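Local coordinates for serine-rich secreted cell wall anchored (LPXTG-motif ) protein (Lactobacillus reuteri ATCC 53608, PDB 5NXK), which probably serves as a cell-wall-anchored adhesin of a gut bacterium, presenting a beta-solenoid binding region for attachment to host surfaces, at residues A33-G39 against G59-N65; Y87-S93 against T111-K116; I171-V177 against V205-L211; V235-V241 against A268-H274. One frame throughout, in Å; residues are numbered along the deposited sequence.

Interaction 1: residues A33-G39 against G59-N65; sequences AITINNG and GGIILNN
I36 reaches across to the neighbouring strand with its outermost methyl: CD1 lies 3.8 Å from I61 CG2, where the two side chains cross, and 3.9 Å from CD2 of L63, which runs alongside. What aims that methyl is a first torsion that sets CG1 opposite the carbonyl carbon and a second that is fully extended (chi2 179°). I34, I36, I61 and L63 share the inner face, where R41, I43 and I72 also pack and the helix 7-14 covers I34 and I61, so branched, wholly apolar residues suit it. On the other face I62 lays CD1 against A33 CB at 3.7 Å, while T35 crosses I62, OG1 lying 4.0 Å from I62 CB. The strands are parallel and in register, as successive coils of a beta-solenoid are; of their four backbone bonds three are nearly straight, and N64 N to I36 O is more bent. Beyond the strands N65 takes over: OD1 accepts G39 N at 2.9 Å and ND2 donates to G39 O at 2.7 Å, so one amide grips a single glycine twice. That ND2 approaches 49° out of the carbonyl plane. G39 adopts backbone angles (phi 99°) that would jam a CB against the preceding carbonyl O.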
loop_
_atom_site.group_PDB
_atom_site.type_symbol
_atom_site.label_atom_id
_atom_site.label_comp_id
_atom_site.label_asym_id
_atom_site.label_seq_id
_atom_site.Cartn_x
_atom_site.Cartn_y
_atom_site.Cartn_z
ATOM N N ALA A 33 12.208 -8.281 13.753
ATOM C CA ALA A 33 11.150 -8.634 12.814
ATOM C C ALA A 33 10.588 -9.998 13.199
ATOM O O ALA A 33 11.320 -10.855 13.684
ATOM C CB ALA A 33 11.668 -8.654 11.374
ATOM N N ILE A 34 9.294 -10.195 12.981
ATOM C CA ILE A 34 8.662 -11.491 13.211
ATOM C C ILE A 34 8.353 -12.147 11.868
ATOM O O ILE A 34 7.642 -11.566 11.057
ATOM C CB ILE A 34 7.355 -11.347 14.011
ATOM C CG1 ILE A 34 7.633 -10.851 15.429
ATOM C CG2 ILE A 34 6.615 -12.670 14.062
ATOM C CD1 ILE A 34 6.368 -10.474 16.184
ATOM N N THR A 35 8.862 -13.353 11.629
ATOM C CA THR A 35 8.601 -14.026 10.358
ATOM C C THR A 35 7.477 -15.050 10.464
ATOM O O THR A 35 7.445 -15.861 11.380
ATOM C CB THR A 35 9.860 -14.738 9.811
ATOM O OG1 THR A 35 10.865 -13.768 9.484
ATOM C CG2 THR A 35 9.523 -15.531 8.553
ATOM N N ILE A 36 6.559 -14.989 9.506
ATOM C CA ILE A 36 5.496 -15.961 9.343
ATOM C C ILE A 36 5.760 -16.735 8.058
ATOM O O ILE A 36 5.679 -16.183 6.959
ATOM C CB ILE A 36 4.115 -15.298 9.252
ATOM C CG1 ILE A 36 3.905 -14.307 10.402
ATOM C CG2 ILE A 36 3.018 -16.363 9.167
ATOM C CD1 ILE A 36 2.564 -13.587 10.351
ATOM N N ASN A 37 6.071 -18.019 8.192
ATOM C CA ASN A 37 6.414 -18.833 7.032
ATOM C C ASN A 37 5.971 -20.276 7.205
ATOM O O ASN A 37 6.630 -21.202 6.726
ATOM C CB ASN A 37 7.917 -18.771 6.748
ATOM C CG ASN A 37 8.760 -19.297 7.901
ATOM O OD1 ASN A 37 8.237 -19.728 8.930
ATOM N ND2 ASN A 37 10.073 -19.295 7.713
ATOM N N ASN A 38 4.864 -20.462 7.907
ATOM C CA ASN A 38 4.410 -21.800 8.246
ATOM C C ASN A 38 3.112 -22.200 7.562
ATOM O O ASN A 38 2.271 -22.873 8.164
ATOM C CB ASN A 38 4.295 -21.922 9.773
ATOM C CG ASN A 38 3.348 -20.900 10.383
ATOM O OD1 ASN A 38 2.868 -19.989 9.707
ATOM N ND2 ASN A 38 3.129 -21.012 11.689
ATOM N N GLY A 39 2.964 -21.796 6.299
ATOM C CA GLY A 39 1.921 -22.319 5.430
ATOM C C GLY A 39 0.697 -21.436 5.305
ATOM O O GLY A 39 0.796 -20.205 5.399
ATOM N N GLY A 59 12.505 -5.248 9.534
ATOM C CA GLY A 59 11.076 -5.297 9.270
ATOM C C GLY A 59 10.233 -5.419 10.531
ATOM O O GLY A 59 10.764 -5.457 11.639
ATOM N N GLY A 60 8.913 -5.444 10.364
ATOM C CA GLY A 60 7.993 -5.639 11.478
ATOM C C GLY A 60 7.442 -7.050 11.429
ATOM O O GLY A 60 7.872 -7.946 12.164
ATOM N N ILE A 61 6.463 -7.249 10.561
ATOM C CA ILE A 61 5.990 -8.591 10.252
ATOM C C ILE A 61 6.439 -8.959 8.844
ATOM O O ILE A 61 6.193 -8.213 7.899
ATOM C CB ILE A 61 4.464 -8.690 10.370
ATOM C CG1 ILE A 61 4.044 -8.421 11.810
ATOM C CG2 ILE A 61 3.968 -10.052 9.882
ATOM C CD1 ILE A 61 2.554 -8.381 12.023
ATOM N N ILE A 62 7.104 -10.102 8.709
ATOM C CA ILE A 62 7.524 -10.589 7.411
ATOM C C ILE A 62 6.770 -11.856 7.027
ATOM O O ILE A 62 6.903 -12.875 7.685
ATOM C CB ILE A 62 9.026 -10.892 7.382
ATOM C CG1 ILE A 62 9.827 -9.700 7.925
ATOM C CG2 ILE A 62 9.455 -11.318 5.973
ATOM C CD1 ILE A 62 11.322 -9.912 7.932
ATOM N N LEU A 63 5.987 -11.777 5.957
ATOM C CA LEU A 63 5.305 -12.935 5.381
ATOM C C LEU A 63 6.312 -13.579 4.445
ATOM O O LEU A 63 6.851 -12.913 3.558
ATOM C CB LEU A 63 4.039 -12.516 4.630
ATOM C CG LEU A 63 3.074 -11.588 5.388
ATOM C CD1 LEU A 63 1.813 -11.297 4.567
ATOM C CD2 LEU A 63 2.708 -12.147 6.756
ATOM N N ASN A 64 6.614 -14.854 4.653
ATOM C CA ASN A 64 7.711 -15.457 3.906
ATOM C C ASN A 64 7.537 -16.949 3.615
ATOM O O ASN A 64 8.498 -17.712 3.715
ATOM C CB ASN A 64 9.023 -15.211 4.662
ATOM C CG ASN A 64 10.232 -15.142 3.740
ATOM O OD1 ASN A 64 10.121 -15.301 2.522
ATOM N ND2 ASN A 64 11.396 -14.873 4.321
ATOM N N ASN A 65 6.321 -17.364 3.262
ATOM C CA ASN A 65 6.108 -18.745 2.828
ATOM C C ASN A 65 6.993 -19.053 1.635
ATOM O O ASN A 65 7.161 -18.226 0.736
ATOM C CB ASN A 65 4.639 -18.993 2.487
ATOM C CG ASN A 65 3.803 -19.263 3.720
ATOM O OD1 ASN A 65 4.325 -19.712 4.736
ATOM N ND2 ASN A 65 2.504 -19.001 3.637
#

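Interaction 2: residues Y87-S93 against T111-K116; sequences YGFVNMS and TLVWSK
This is a buried contact between neighbouring coils of the solenoid, in which parallel strands 90-92 and 113-115 pair by backbone bonds and an aromatic pair covers one side. Y87 turns its edge to the face of W114 in a T-shaped stack, the planes 81° apart and the ring centroid of Y87 4.9 Å from that of the six-membered ring of W114. Y87 CD1 stands over the indole, 3.5 Å from W114 CD2. The indole reaches there because CG is opposite the backbone N (chi1 -176°), laying the ring alongside N91, whose amide plane is 86° from it. N91 OD1 sits at the ring edge, 3.2 Å from W114 CE3. Y164 stacks on the indole and F150 meets it edge-to-face. On the opposite face of the sheet M92 crosses V113, with SD 3.9 Å from V113 CG1. G88 suits its place because it has no CB to collide with V113 CA and W114 N. Next to it, F89 N bonds L112 O at 2.8 Å. The aromatic CH edge of W114 is weakly electropositive, so the carboxamide oxygen of N91 beside it is probably stabilised there.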
loop_
_atom_site.group_PDB
_atom_site.type_symbol
_atom_site.label_atom_id
_atom_site.label_comp_id
_atom_site.label_asym_id
_atom_site.label_seq_id
_atom_site.Cartn_x
_atom_site.Cartn_y
_atom_site.Cartn_z
ATOM N N TYR A 87 11.304 -1.890 4.318
ATOM C CA TYR A 87 10.456 -2.996 3.846
ATOM C C TYR A 87 9.091 -3.060 4.541
ATOM O O TYR A 87 8.416 -4.084 4.494
ATOM C CB TYR A 87 11.191 -4.342 3.982
ATOM C CG TYR A 87 12.430 -4.369 3.115
ATOM C CD1 TYR A 87 12.313 -4.308 1.736
ATOM C CD2 TYR A 87 13.713 -4.387 3.669
ATOM C CE1 TYR A 87 13.426 -4.304 0.918
ATOM C CE2 TYR A 87 14.838 -4.377 2.857
ATOM C CZ TYR A 87 14.686 -4.334 1.484
ATOM O OH TYR A 87 15.775 -4.325 0.646
ATOM N N GLY A 88 8.685 -1.951 5.153
ATOM C CA GLY A 88 7.317 -1.792 5.621
ATOM C C GLY A 88 7.046 -2.402 6.976
ATOM O O GLY A 88 7.878 -3.155 7.494
ATOM N N PHE A 89 5.899 -2.058 7.564
ATOM C CA PHE A 89 5.438 -2.743 8.759
ATOM C C PHE A 89 5.170 -4.179 8.412
ATOM O O PHE A 89 5.569 -5.087 9.145
ATOM C CB PHE A 89 4.171 -2.120 9.349
ATOM C CG PHE A 89 3.756 -2.757 10.654
ATOM C CD1 PHE A 89 4.383 -2.395 11.851
ATOM C CD2 PHE A 89 2.770 -3.730 10.690
ATOM C CE1 PHE A 89 4.020 -2.998 13.061
ATOM C CE2 PHE A 89 2.400 -4.333 11.894
ATOM C CZ PHE A 89 3.024 -3.968 13.079
ATOM N N VAL A 90 4.464 -4.383 7.302
ATOM C CA VAL A 90 4.350 -5.716 6.724
ATOM C C VAL A 90 5.140 -5.812 5.424
ATOM O O VAL A 90 5.048 -4.953 4.523
ATOM C CB VAL A 90 2.904 -6.134 6.437
ATOM C CG1 VAL A 90 2.876 -7.621 6.068
ATOM C CG2 VAL A 90 2.025 -5.877 7.654
ATOM N N ASN A 91 5.921 -6.882 5.364
ATOM C CA ASN A 91 6.752 -7.224 4.229
ATOM C C ASN A 91 6.166 -8.491 3.644
ATOM O O ASN A 91 6.292 -9.559 4.223
ATOM C CB ASN A 91 8.211 -7.421 4.669
ATOM C CG ASN A 91 9.105 -7.966 3.563
ATOM O OD1 ASN A 91 8.636 -8.371 2.500
ATOM N ND2 ASN A 91 10.415 -7.977 3.818
ATOM N N MET A 92 5.533 -8.349 2.487
ATOM C CA MET A 92 4.778 -9.407 1.830
ATOM C C MET A 92 5.735 -10.164 0.933
ATOM O O MET A 92 5.784 -9.934 -0.277
ATOM C CB MET A 92 3.624 -8.792 1.028
ATOM C CG MET A 92 2.670 -7.980 1.916
ATOM S SD MET A 92 1.396 -7.037 1.015
ATOM C CE MET A 92 0.318 -8.376 0.543
ATOM N N SER A 93 6.519 -11.049 1.539
ATOM C CA SER A 93 7.596 -11.717 0.821
ATOM C C SER A 93 7.365 -13.211 0.568
ATOM O O SER A 93 8.315 -13.937 0.288
ATOM C CB SER A 93 8.913 -11.533 1.590
ATOM O OG SER A 93 9.529 -10.296 1.268
ATOM N N THR A 111 8.444 3.760 4.105
ATOM C CA THR A 111 7.661 2.803 3.321
ATOM C C THR A 111 6.827 1.990 4.302
ATOM O O THR A 111 7.386 1.369 5.198
ATOM C CB THR A 111 8.565 1.909 2.493
ATOM O OG1 THR A 111 9.302 2.735 1.576
ATOM C CG2 THR A 111 7.745 0.850 1.719
ATOM N N LEU A 112 5.503 2.004 4.159
ATOM C CA LEU A 112 4.630 1.398 5.178
ATOM C C LEU A 112 4.304 -0.068 4.919
ATOM O O LEU A 112 4.065 -0.838 5.861
ATOM C CB LEU A 112 3.316 2.172 5.328
ATOM C CG LEU A 112 3.298 3.611 5.873
ATOM C CD1 LEU A 112 4.190 4.559 5.097
ATOM C CD2 LEU A 112 1.867 4.115 5.869
ATOM N N VAL A 113 4.257 -0.446 3.649
ATOM C CA VAL A 113 3.993 -1.838 3.252
ATOM C C VAL A 113 4.839 -2.138 2.033
ATOM O O VAL A 113 4.931 -1.309 1.123
ATOM C CB VAL A 113 2.502 -2.103 2.910
ATOM C CG1 VAL A 113 2.296 -3.576 2.513
ATOM C CG2 VAL A 113 1.612 -1.746 4.083
ATOM N N TRP A 114 5.467 -3.311 2.010
ATOM C CA TRP A 114 6.340 -3.642 0.887
ATOM C C TRP A 114 6.038 -5.079 0.453
ATOM O O TRP A 114 5.529 -5.853 1.241
ATOM C CB TRP A 114 7.812 -3.462 1.286
ATOM C CG TRP A 114 8.829 -3.676 0.203
ATOM C CD1 TRP A 114 9.395 -2.718 -0.598
ATOM C CD2 TRP A 114 9.422 -4.921 -0.186
ATOM N NE1 TRP A 114 10.287 -3.297 -1.479
ATOM C CE2 TRP A 114 10.330 -4.647 -1.234
ATOM C CE3 TRP A 114 9.270 -6.242 0.244
ATOM C CZ2 TRP A 114 11.074 -5.649 -1.857
ATOM C CZ3 TRP A 114 10.018 -7.233 -0.369
ATOM C CH2 TRP A 114 10.906 -6.933 -1.406
ATOM N N SER A 115 6.341 -5.426 -0.789
ATOM C CA SER A 115 6.048 -6.769 -1.288
ATOM C C SER A 115 7.038 -7.211 -2.340
ATOM O O SER A 115 7.684 -6.382 -2.991
ATOM C CB SER A 115 4.625 -6.812 -1.864
ATOM O OG SER A 115 4.560 -6.063 -3.069
ATOM N N LYS A 116 7.164 -8.525 -2.495
ATOM C CA LYS A 116 7.856 -9.110 -3.634
ATOM C C LYS A 116 7.022 -8.864 -4.888
ATOM O O LYS A 116 5.802 -9.025 -4.865
ATOM C CB LYS A 116 8.054 -10.617 -3.442
ATOM C CG LYS A 116 9.300 -11.033 -2.669
ATOM C CD LYS A 116 9.242 -12.539 -2.382
ATOM C CE LYS A 116 10.456 -13.031 -1.606
ATOM N NZ LYS A 116 11.701 -12.313 -1.964
#

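Interaction 3: residues I171-V177 against V205-L211; sequences IAENANV and VGNNASL
A209 pushes its methyl into the hollow of the turn on the preceding coil: CB comes within 3.2 Å of A172 O and 3.8 Å of I171 CG2, and A175 O also borders it. Alanine suits the site, its methyl being close to all three at once. Each segment makes a type II beta turn, A172 to A175 and G206 to A209, and the two stack like successive bends of a coiled ribbon. G206 fits under the other turn because it has no side chain; a CB there would run into E173 N and the carbonyl carbon of A172. At the outer corner N174 N donates to N207 O at 3.0 Å, joining turn to turn. The residues at the third turn position, N174 and N208, have positive phi, which asparagine tolerates well, and their side chains run side by side with amide planes only 15° apart; N174 OD1 rests 3.5 Å from N208 CB. Water bridges the rim, one molecule donating to A175 O and N208 O.

Toward the interior the bumps are larger. L211, with CG opposite the backbone N (chi1 171°), crosses V177 and brings CD1 to 4.0 Å from V177 CG1. The same CD1 lies 4.2 Å from I171 CG1, so the leucine tip touches both side chains of the other coil from one side. Backbone bonds S210 N to A175 O and V177 N to S210 O resume the parallel ladder here. On one flank strand 122-127 lies against this pair, V177 packing on L126 and A172 on V127; on the other, the turn at N236, N238 and A239 continues the stack, meeting N207, N208 and V205.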
loop_
_atom_site.group_PDB
_atom_site.type_symbol
_atom_site.label_atom_id
_atom_site.label_comp_id
_atom_site.label_asym_id
_atom_site.label_seq_id
_atom_site.Cartn_x
_atom_site.Cartn_y
_atom_site.Cartn_z
ATOM N N ILE A 171 -9.462 0.132 -1.861
ATOM C CA ILE A 171 -10.129 0.929 -0.840
ATOM C C ILE A 171 -11.547 0.397 -0.761
ATOM O O ILE A 171 -12.307 0.466 -1.725
ATOM C CB ILE A 171 -10.122 2.447 -1.149
ATOM C CG1 ILE A 171 -8.730 3.058 -0.934
ATOM C CG2 ILE A 171 -11.066 3.190 -0.217
ATOM C CD1 ILE A 171 -7.639 2.553 -1.842
ATOM N N ALA A 172 -11.900 -0.171 0.384
ATOM C CA ALA A 172 -13.165 -0.884 0.493
ATOM C C ALA A 172 -14.348 0.044 0.334
ATOM O O ALA A 172 -14.232 1.243 0.581
ATOM C CB ALA A 172 -13.251 -1.593 1.834
ATOM N N GLU A 173 -15.488 -0.502 -0.073
ATOM C CA GLU A 173 -16.716 0.278 -0.070
ATOM C C GLU A 173 -16.945 0.907 1.302
ATOM O O GLU A 173 -16.632 0.304 2.327
ATOM C CB GLU A 173 -17.918 -0.554 -0.510
ATOM C CG GLU A 173 -18.298 -1.712 0.360
ATOM C CD GLU A 173 -19.643 -2.293 -0.058
ATOM O OE1 GLU A 173 -20.413 -1.576 -0.738
ATOM O OE2 GLU A 173 -19.916 -3.468 0.269
ATOM N N ASN A 174 -17.420 2.150 1.287
ATOM C CA ASN A 174 -17.698 2.956 2.479
ATOM C C ASN A 174 -16.470 3.369 3.269
ATOM O O ASN A 174 -16.596 4.046 4.277
ATOM C CB ASN A 174 -18.656 2.207 3.412
ATOM C CG ASN A 174 -19.944 1.854 2.725
ATOM O OD1 ASN A 174 -20.517 2.676 2.025
ATOM N ND2 ASN A 174 -20.376 0.610 2.865
ATOM N N ALA A 175 -15.283 3.022 2.802
ATOM C CA ALA A 175 -14.089 3.416 3.542
ATOM C C ALA A 175 -13.777 4.897 3.368
ATOM O O ALA A 175 -14.184 5.521 2.384
ATOM C CB ALA A 175 -12.895 2.579 3.116
ATOM N N ASN A 176 -13.038 5.440 4.332
ATOM C CA ASN A 176 -12.483 6.782 4.263
ATOM C C ASN A 176 -10.979 6.671 4.493
ATOM O O ASN A 176 -10.497 6.521 5.626
ATOM C CB ASN A 176 -13.138 7.722 5.273
ATOM C CG ASN A 176 -14.618 7.927 4.997
ATOM O OD1 ASN A 176 -15.475 7.497 5.771
ATOM N ND2 ASN A 176 -14.927 8.564 3.874
ATOM N N VAL A 177 -10.252 6.647 3.387
ATOM C CA VAL A 177 -8.823 6.429 3.426
ATOM C C VAL A 177 -8.105 7.704 3.083
ATOM O O VAL A 177 -8.435 8.361 2.087
ATOM C CB VAL A 177 -8.411 5.305 2.457
ATOM C CG1 VAL A 177 -6.900 5.150 2.411
ATOM C CG2 VAL A 177 -9.091 3.993 2.856
ATOM N N VAL A 205 -11.247 1.945 -5.851
ATOM C CA VAL A 205 -11.907 2.696 -4.797
ATOM C C VAL A 205 -13.378 2.255 -4.799
ATOM O O VAL A 205 -14.082 2.436 -5.797
ATOM C CB VAL A 205 -11.778 4.221 -5.004
ATOM C CG1 VAL A 205 -12.440 4.977 -3.846
ATOM C CG2 VAL A 205 -10.307 4.623 -5.135
ATOM N N GLY A 206 -13.841 1.650 -3.705
ATOM C CA GLY A 206 -15.142 0.988 -3.708
ATOM C C GLY A 206 -16.337 1.938 -3.669
ATOM O O GLY A 206 -16.172 3.155 -3.496
ATOM N N ASN A 207 -17.540 1.387 -3.844
ATOM C CA ASN A 207 -18.766 2.181 -3.748
ATOM C C ASN A 207 -18.810 3.043 -2.509
ATOM O O ASN A 207 -18.542 2.558 -1.421
ATOM C CB ASN A 207 -20.016 1.306 -3.735
ATOM C CG ASN A 207 -20.340 0.728 -5.074
ATOM O OD1 ASN A 207 -19.486 0.642 -5.955
ATOM N ND2 ASN A 207 -21.606 0.380 -5.264
ATOM N N ASN A 208 -19.162 4.315 -2.682
ATOM C CA ASN A 208 -19.344 5.243 -1.569
ATOM C C ASN A 208 -18.119 5.398 -0.690
ATOM O O ASN A 208 -18.232 5.834 0.454
ATOM C CB ASN A 208 -20.524 4.818 -0.700
ATOM C CG ASN A 208 -21.819 4.762 -1.472
ATOM O OD1 ASN A 208 -22.348 3.680 -1.745
ATOM N ND2 ASN A 208 -22.346 5.933 -1.827
ATOM N N ALA A 209 -16.950 5.053 -1.218
ATOM C CA ALA A 209 -15.716 5.218 -0.449
ATOM C C ALA A 209 -15.063 6.547 -0.772
ATOM O O ALA A 209 -15.394 7.182 -1.770
ATOM C CB ALA A 209 -14.755 4.087 -0.730
ATOM N N SER A 210 -14.115 6.956 0.060
ATOM C CA SER A 210 -13.342 8.143 -0.235
ATOM C C SER A 210 -11.848 7.818 -0.139
ATOM O O SER A 210 -11.401 7.042 0.721
ATOM C CB SER A 210 -13.741 9.315 0.684
ATOM O OG SER A 210 -12.964 9.367 1.873
ATOM N N LEU A 211 -11.097 8.384 -1.071
ATOM C CA LEU A 211 -9.651 8.270 -1.084
ATOM C C LEU A 211 -9.087 9.665 -1.218
ATOM O O LEU A 211 -9.391 10.367 -2.178
ATOM C CB LEU A 211 -9.172 7.383 -2.232
ATOM C CG LEU A 211 -7.648 7.393 -2.431
ATOM C CD1 LEU A 211 -6.952 6.864 -1.180
ATOM C CD2 LEU A 211 -7.237 6.561 -3.642
HETATM O O HOH W 1 -22.150 0.999 -0.283
HETATM O O HOH W 2 -16.756 7.512 2.259
HETATM O O HOH W 3 -10.645 10.108 2.299
#

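Interaction 4: residues V235-V241 against A268-H274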
loop_
_atom_site.group_PDB
_atom_site.type_symbol
_atom_site.label_atom_id
_atom_site.label_comp_id
_atom_site.label_asym_id
_atom_site.label_seq_id
_atom_site.Cartn_x
_atom_site.Cartn_y
_atom_site.Cartn_z
ATOM N N VAL A 235 -12.593 3.644 -10.052
ATOM C CA VAL A 235 -13.332 4.412 -9.069
ATOM C C VAL A 235 -14.818 4.084 -9.231
ATOM O O VAL A 235 -15.424 4.409 -10.247
ATOM C CB VAL A 235 -13.079 5.907 -9.245
ATOM C CG1 VAL A 235 -13.944 6.716 -8.272
ATOM C CG2 VAL A 235 -11.590 6.194 -9.068
ATOM N N ASN A 236 -15.398 3.422 -8.236
ATOM C CA ASN A 236 -16.759 2.911 -8.351
ATOM C C ASN A 236 -17.843 3.958 -8.056
ATOM O O ASN A 236 -17.536 5.114 -7.735
ATOM C CB ASN A 236 -16.927 1.676 -7.440
ATOM C CG ASN A 236 -16.244 0.444 -8.014
ATOM O OD1 ASN A 236 -16.817 -0.227 -8.861
ATOM N ND2 ASN A 236 -15.031 0.141 -7.559
ATOM N N GLU A 237 -19.104 3.556 -8.193
ATOM C CA GLU A 237 -20.222 4.489 -8.043
ATOM C C GLU A 237 -20.193 5.255 -6.736
ATOM O O GLU A 237 -19.930 4.684 -5.675
ATOM C CB GLU A 237 -21.577 3.791 -8.157
ATOM C CG GLU A 237 -21.849 3.167 -9.503
ATOM C CD GLU A 237 -23.278 2.677 -9.624
ATOM O OE1 GLU A 237 -23.984 2.637 -8.589
ATOM O OE2 GLU A 237 -23.685 2.315 -10.751
ATOM N N ASN A 238 -20.433 6.560 -6.845
ATOM C CA ASN A 238 -20.520 7.474 -5.708
ATOM C C ASN A 238 -19.255 7.588 -4.870
ATOM O O ASN A 238 -19.276 8.181 -3.797
ATOM C CB ASN A 238 -21.700 7.087 -4.813
ATOM C CG ASN A 238 -23.011 7.001 -5.590
ATOM O OD1 ASN A 238 -23.292 7.841 -6.443
ATOM N ND2 ASN A 238 -23.805 5.978 -5.311
ATOM N N ALA A 239 -18.143 7.057 -5.360
ATOM C CA ALA A 239 -16.888 7.258 -4.646
ATOM C C ALA A 239 -16.414 8.709 -4.796
ATOM O O ALA A 239 -16.764 9.391 -5.760
ATOM C CB ALA A 239 -15.826 6.289 -5.133
ATOM N N ALA A 240 -15.662 9.177 -3.802
ATOM C CA ALA A 240 -15.062 10.505 -3.788
ATOM C C ALA A 240 -13.546 10.370 -3.751
ATOM O O ALA A 240 -12.986 9.754 -2.846
ATOM C CB ALA A 240 -15.557 11.312 -2.583
ATOM N N VAL A 241 -12.877 10.930 -4.746
ATOM C CA VAL A 241 -11.431 10.851 -4.841
ATOM C C VAL A 241 -10.837 12.245 -4.935
ATOM O O VAL A 241 -11.270 13.053 -5.761
ATOM C CB VAL A 241 -10.998 10.017 -6.063
ATOM C CG1 VAL A 241 -9.482 10.130 -6.302
ATOM C CG2 VAL A 241 -11.419 8.554 -5.900
ATOM N N ALA A 268 -16.709 5.765 -12.376
ATOM C CA ALA A 268 -18.101 5.344 -12.514
ATOM C C ALA A 268 -19.097 6.477 -12.313
ATOM O O ALA A 268 -18.779 7.500 -11.708
ATOM C CB ALA A 268 -18.404 4.206 -11.517
ATOM N N LYS A 269 -20.315 6.285 -12.816
ATOM C CA LYS A 269 -21.386 7.265 -12.600
ATOM C C LYS A 269 -21.557 7.536 -11.099
ATOM O O LYS A 269 -21.438 6.621 -10.266
ATOM C CB LYS A 269 -22.699 6.819 -13.258
ATOM C CG LYS A 269 -23.364 5.613 -12.642
ATOM C CD LYS A 269 -24.820 5.486 -13.116
ATOM C CE LYS A 269 -25.397 4.110 -12.776
ATOM N NZ LYS A 269 -25.267 3.174 -13.932
ATOM N N GLY A 270 -21.793 8.803 -10.763
ATOM C CA GLY A 270 -21.949 9.225 -9.387
ATOM C C GLY A 270 -20.638 9.536 -8.686
ATOM O O GLY A 270 -20.636 10.189 -7.649
ATOM N N SER A 271 -19.516 9.054 -9.218
ATOM C CA SER A 271 -18.225 9.365 -8.595
ATOM C C SER A 271 -17.845 10.834 -8.778
ATOM O O SER A 271 -18.280 11.501 -9.721
ATOM C CB SER A 271 -17.111 8.464 -9.144
ATOM O OG SER A 271 -16.865 8.700 -10.531
ATOM N N ASN A 272 -17.017 11.325 -7.864
ATOM C CA ASN A 272 -16.533 12.692 -7.899
ATOM C C ASN A 272 -15.026 12.657 -7.708
ATOM O O ASN A 272 -14.526 12.271 -6.644
ATOM C CB ASN A 272 -17.212 13.555 -6.831
ATOM C CG ASN A 272 -18.659 13.879 -7.177
ATOM O OD1 ASN A 272 -19.586 13.154 -6.793
ATOM N ND2 ASN A 272 -18.857 14.965 -7.913
ATOM N N VAL A 273 -14.306 12.979 -8.773
ATOM C CA VAL A 273 -12.854 12.857 -8.788
ATOM C C VAL A 273 -12.234 14.236 -9.015
ATOM O O VAL A 273 -12.584 14.931 -9.962
ATOM C CB VAL A 273 -12.391 11.862 -9.882
ATOM C CG1 VAL A 273 -10.883 11.814 -9.988
ATOM C CG2 VAL A 273 -12.949 10.460 -9.612
ATOM N N HIS A 274 -11.352 14.644 -8.116
ATOM C CA HIS A 274 -10.689 15.928 -8.221
ATOM C C HIS A 274 -9.186 15.709 -8.163
ATOM O O HIS A 274 -8.654 15.169 -7.186
ATOM C CB HIS A 274 -11.138 16.869 -7.106
ATOM C CG HIS A 274 -10.577 18.247 -7.231
ATOM N ND1 HIS A 274 -9.256 18.541 -6.951
ATOM C CD2 HIS A 274 -11.146 19.412 -7.624
ATOM C CE1 HIS A 274 -9.043 19.827 -7.157
ATOM N NE2 HIS A 274 -10.173 20.378 -7.568
HETATM O O HOH W 4 -22.953 10.869 -6.211
#
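V235 and V273 meet tip to tip in the interior of a parallel beta-solenoid, V235 CG1 standing 4.1 Å from V273 CG2, and that same CG2 also touches V241 CB. V235 CG1 further packs on S271 CB at 3.7 Å. Valine suits these inward positions: compact, apolar and beta-branched, as suits a strand. The backbones close up tightly behind them, with V241 N bonded to N272 O and H274 N to V241 O, each at 2.8 Å. L267 backs V235 and V273. At the bend, where two type II turns stack, A268 CB lies 3.2 Å from V235 O and also near E237 N, a place that alanine fills without further atoms. The outer rim is looser. E237 and K269 run side by side, but their salt bridge is long, OE2 to NZ 3.7 Å, and the lysine bends at its last torsion, bringing CE nearer to the carboxylate than NZ. A water donates to both N238 OD1 and G270 O, joining the turns across the solvent side. S271 OG, set between the backbone N and carbonyl carbon (chi1 65°), donates to A268 O at 2.5 Å, lying in its carbonyl plane at a lone pair, and S271 N binds the same oxygen.

All four interactions join parallel neighbouring coils of one solenoid, but at different places. Interactions 1 and 2 touch through strands 61-63 and 90-92 of one sheet. Interactions 3 and 4 touch through strands 210-214 and 240-244 of another; the centre of interaction 3 is about 29 Å from that of interaction 1. Interaction 2 is the most buried and relies on aromatic packing, whereas interaction 1 pairs a core of isoleucine and leucine with an asparagine bridge at its end. Interactions 3 and 4 repeat one design, stacked type II turns at the surface and aliphatic residues inward, with waters bridging polar groups in both; only interaction 4 adds a charged pair, and its salt bridge is long.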